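Long-range contact in regulator of nonsense transcripts 2 (Homo sapiens, PDB 4CEM), which is the nonsense-mediated mRNA decay factor UPF2, of which this chain contains the first MIF4G domain: residues W128-F132 with D149-I153. Residues are numbered along the deposited sequence; the frame is centred on the assembly and turned at random.
Sequences WKKHF and DLRFI
The carboxylate oxygen OD2 of D149 lies against the rings of W128 and H131 on the facing helix. W128 offers the C-H edge of its six-membered ring, with CZ3 3.4 Å from D149 OD2 and the oxygen lying in the indole plane. The carboxylate itself stands steeply against that plane, at 76°. The H131 and D149 side chains point at each other from their two helices, with H131 NE2 3.5 Å from D149 OD2. The other oxygen, D149 OD1, forms a salt bridge with K145, one turn earlier on the same helix. Both oxygens have hydrogen-bond partners outside the two segments.

W128 carries the apolar side of the contact. I153 lays its CG2 methyl over one indole face, 3.7 Å from the centroid of the five-membered ring and almost on the ring normal, a CH-pi contact. The same indole turns its edge toward the face of F152 in an offset edge-to-face pair, planes at 83°. Here W128 CZ2 is 3.7 Å from F152 CD2. I153 CG1 sits between the backbone N and the carbonyl carbon (chi1 66°), which sends CD1 toward F132, 4.1 Å from F132 CE2. With an alanine in place of the indole, the I153 methyl would probably lose its aromatic face, F152 its edge partner, and a gap is likely to open beside the D149 carboxylate.

The segments run nearly antiparallel on consecutive helices, 120-137 and 143-158, a helical hairpin in the all-helical MIF4G domain. F152 continues onto helix 103-116, and I153 onto helix 164-181. Aromatic and methyl packing therefore joins the hairpin. The buried D149 carboxylate between the helices is probably stabilised by the K145 charge, with the electropositive indole edge likely adding a weaker attraction.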
loop_
_atom_site.group_PDB
_atom_site.type_symbol
_atom_site.label_atom_id
_atom_site.label_comp_id
_atom_site.label_asym_id
_atom_site.label_seq_id
_atom_site.Cartn_x
_atom_site.Cartn_y
_atom_site.Cartn_z
ATOM N N TRP A 128 8.640 -13.273 -1.074
ATOM C CA TRP A 128 7.716 -12.328 -1.715
ATOM C C TRP A 128 7.700 -12.493 -3.213
ATOM O O TRP A 128 6.642 -12.411 -3.840
ATOM C CB TRP A 128 8.068 -10.872 -1.389
ATOM C CG TRP A 128 7.469 -10.343 -0.109
ATOM C CD1 TRP A 128 8.141 -9.871 1.007
ATOM C CD2 TRP A 128 6.053 -10.204 0.217
ATOM N NE1 TRP A 128 7.263 -9.473 1.977
ATOM C CE2 TRP A 128 5.998 -9.643 1.569
ATOM C CE3 TRP A 128 4.871 -10.483 -0.444
ATOM C CZ2 TRP A 128 4.798 -9.381 2.207
ATOM C CZ3 TRP A 128 3.667 -10.212 0.207
ATOM C CH2 TRP A 128 3.631 -9.673 1.504
ATOM N N LYS A 129 8.870 -12.699 -3.815
ATOM C CA LYS A 129 8.937 -12.898 -5.263
ATOM C C LYS A 129 8.161 -14.149 -5.687
ATOM O O LYS A 129 7.334 -14.084 -6.597
ATOM C CB LYS A 129 10.381 -12.982 -5.743
ATOM C CG LYS A 129 11.047 -11.642 -5.969
ATOM C CD LYS A 129 12.487 -11.852 -6.407
ATOM C CE LYS A 129 13.266 -10.555 -6.518
ATOM N NZ LYS A 129 14.729 -10.815 -6.412
ATOM N N LYS A 130 8.420 -15.275 -5.024
ATOM C CA LYS A 130 7.667 -16.508 -5.280
ATOM C C LYS A 130 6.171 -16.249 -5.128
ATOM O O LYS A 130 5.366 -16.680 -5.954
ATOM C CB LYS A 130 8.076 -17.635 -4.317
ATOM C CG LYS A 130 9.528 -18.090 -4.413
ATOM C CD LYS A 130 9.821 -18.846 -5.700
ATOM C CE LYS A 130 11.299 -19.195 -5.807
ATOM N NZ LYS A 130 11.666 -19.694 -7.165
ATOM N N HIS A 131 5.802 -15.533 -4.071
ATOM C CA HIS A 131 4.398 -15.254 -3.793
ATOM C C HIS A 131 3.736 -14.496 -4.917
ATOM O O HIS A 131 2.579 -14.755 -5.235
ATOM C CB HIS A 131 4.268 -14.502 -2.470
ATOM C CG HIS A 131 2.846 -14.198 -2.067
ATOM N ND1 HIS A 131 2.157 -14.971 -1.210
ATOM C CD2 HIS A 131 1.998 -13.141 -2.415
ATOM C CE1 HIS A 131 0.927 -14.444 -1.019
ATOM N NE2 HIS A 131 0.832 -13.325 -1.761
ATOM N N PHE A 132 4.452 -13.561 -5.539
ATOM C CA PHE A 132 3.917 -12.855 -6.709
ATOM C C PHE A 132 3.998 -13.702 -7.979
ATOM O O PHE A 132 3.389 -13.351 -8.986
ATOM C CB PHE A 132 4.609 -11.498 -6.922
ATOM C CG PHE A 132 4.336 -10.503 -5.831
ATOM C CD1 PHE A 132 3.034 -10.160 -5.494
ATOM C CD2 PHE A 132 5.380 -9.907 -5.136
ATOM C CE1 PHE A 132 2.779 -9.248 -4.483
ATOM C CE2 PHE A 132 5.133 -8.995 -4.126
ATOM C CZ PHE A 132 3.830 -8.664 -3.799
ATOM N N ASP A 149 -0.307 -6.055 0.727
ATOM C CA ASP A 149 1.008 -6.534 0.306
ATOM C C ASP A 149 1.837 -5.407 -0.283
ATOM O O ASP A 149 3.007 -5.228 0.073
ATOM C CB ASP A 149 0.888 -7.657 -0.736
ATOM C CG ASP A 149 0.502 -9.000 -0.131
ATOM O OD1 ASP A 149 0.210 -9.058 1.083
ATOM O OD2 ASP A 149 0.492 -10.005 -0.885
ATOM N N LEU A 150 1.229 -4.648 -1.189
ATOM C CA LEU A 150 1.940 -3.566 -1.858
ATOM C C LEU A 150 2.401 -2.531 -0.835
ATOM O O LEU A 150 3.545 -2.090 -0.862
ATOM C CB LEU A 150 1.077 -2.921 -2.940
ATOM C CG LEU A 150 1.848 -2.034 -3.922
ATOM C CD1 LEU A 150 2.735 -2.876 -4.823
ATOM C CD2 LEU A 150 0.899 -1.184 -4.756
ATOM N N ARG A 151 1.521 -2.161 0.085
ATOM C CA ARG A 151 1.908 -1.237 1.136
ATOM C C ARG A 151 3.019 -1.833 1.986
ATOM O O ARG A 151 3.971 -1.137 2.359
ATOM C CB ARG A 151 0.722 -0.892 2.026
ATOM C CG ARG A 151 1.120 -0.086 3.254
ATOM C CD ARG A 151 -0.042 0.087 4.198
ATOM N NE ARG A 151 0.366 0.772 5.416
ATOM C CZ ARG A 151 -0.449 1.032 6.435
ATOM N NH1 ARG A 151 -1.721 0.659 6.387
ATOM N NH2 ARG A 151 0.009 1.666 7.507
ATOM N N PHE A 152 2.880 -3.120 2.298
ATOM C CA PHE A 152 3.827 -3.820 3.156
ATOM C C PHE A 152 5.221 -3.810 2.514
ATOM O O PHE A 152 6.168 -3.324 3.125
ATOM C CB PHE A 152 3.333 -5.243 3.420
ATOM C CG PHE A 152 4.023 -5.965 4.569
ATOM C CD1 PHE A 152 5.090 -5.412 5.276
ATOM C CD2 PHE A 152 3.584 -7.234 4.938
ATOM C CE1 PHE A 152 5.695 -6.109 6.305
ATOM C CE2 PHE A 152 4.191 -7.931 5.966
ATOM C CZ PHE A 152 5.245 -7.366 6.651
ATOM N N ILE A 153 5.352 -4.299 1.279
ATOM C CA ILE A 153 6.675 -4.305 0.626
ATOM C C ILE A 153 7.231 -2.888 0.440
ATOM O O ILE A 153 8.463 -2.687 0.482
ATOM C CB ILE A 153 6.714 -5.088 -0.712
ATOM C CG1 ILE A 153 5.857 -4.420 -1.781
ATOM C CG2 ILE A 153 6.288 -6.542 -0.507
ATOM C CD1 ILE A 153 5.953 -5.106 -3.124
#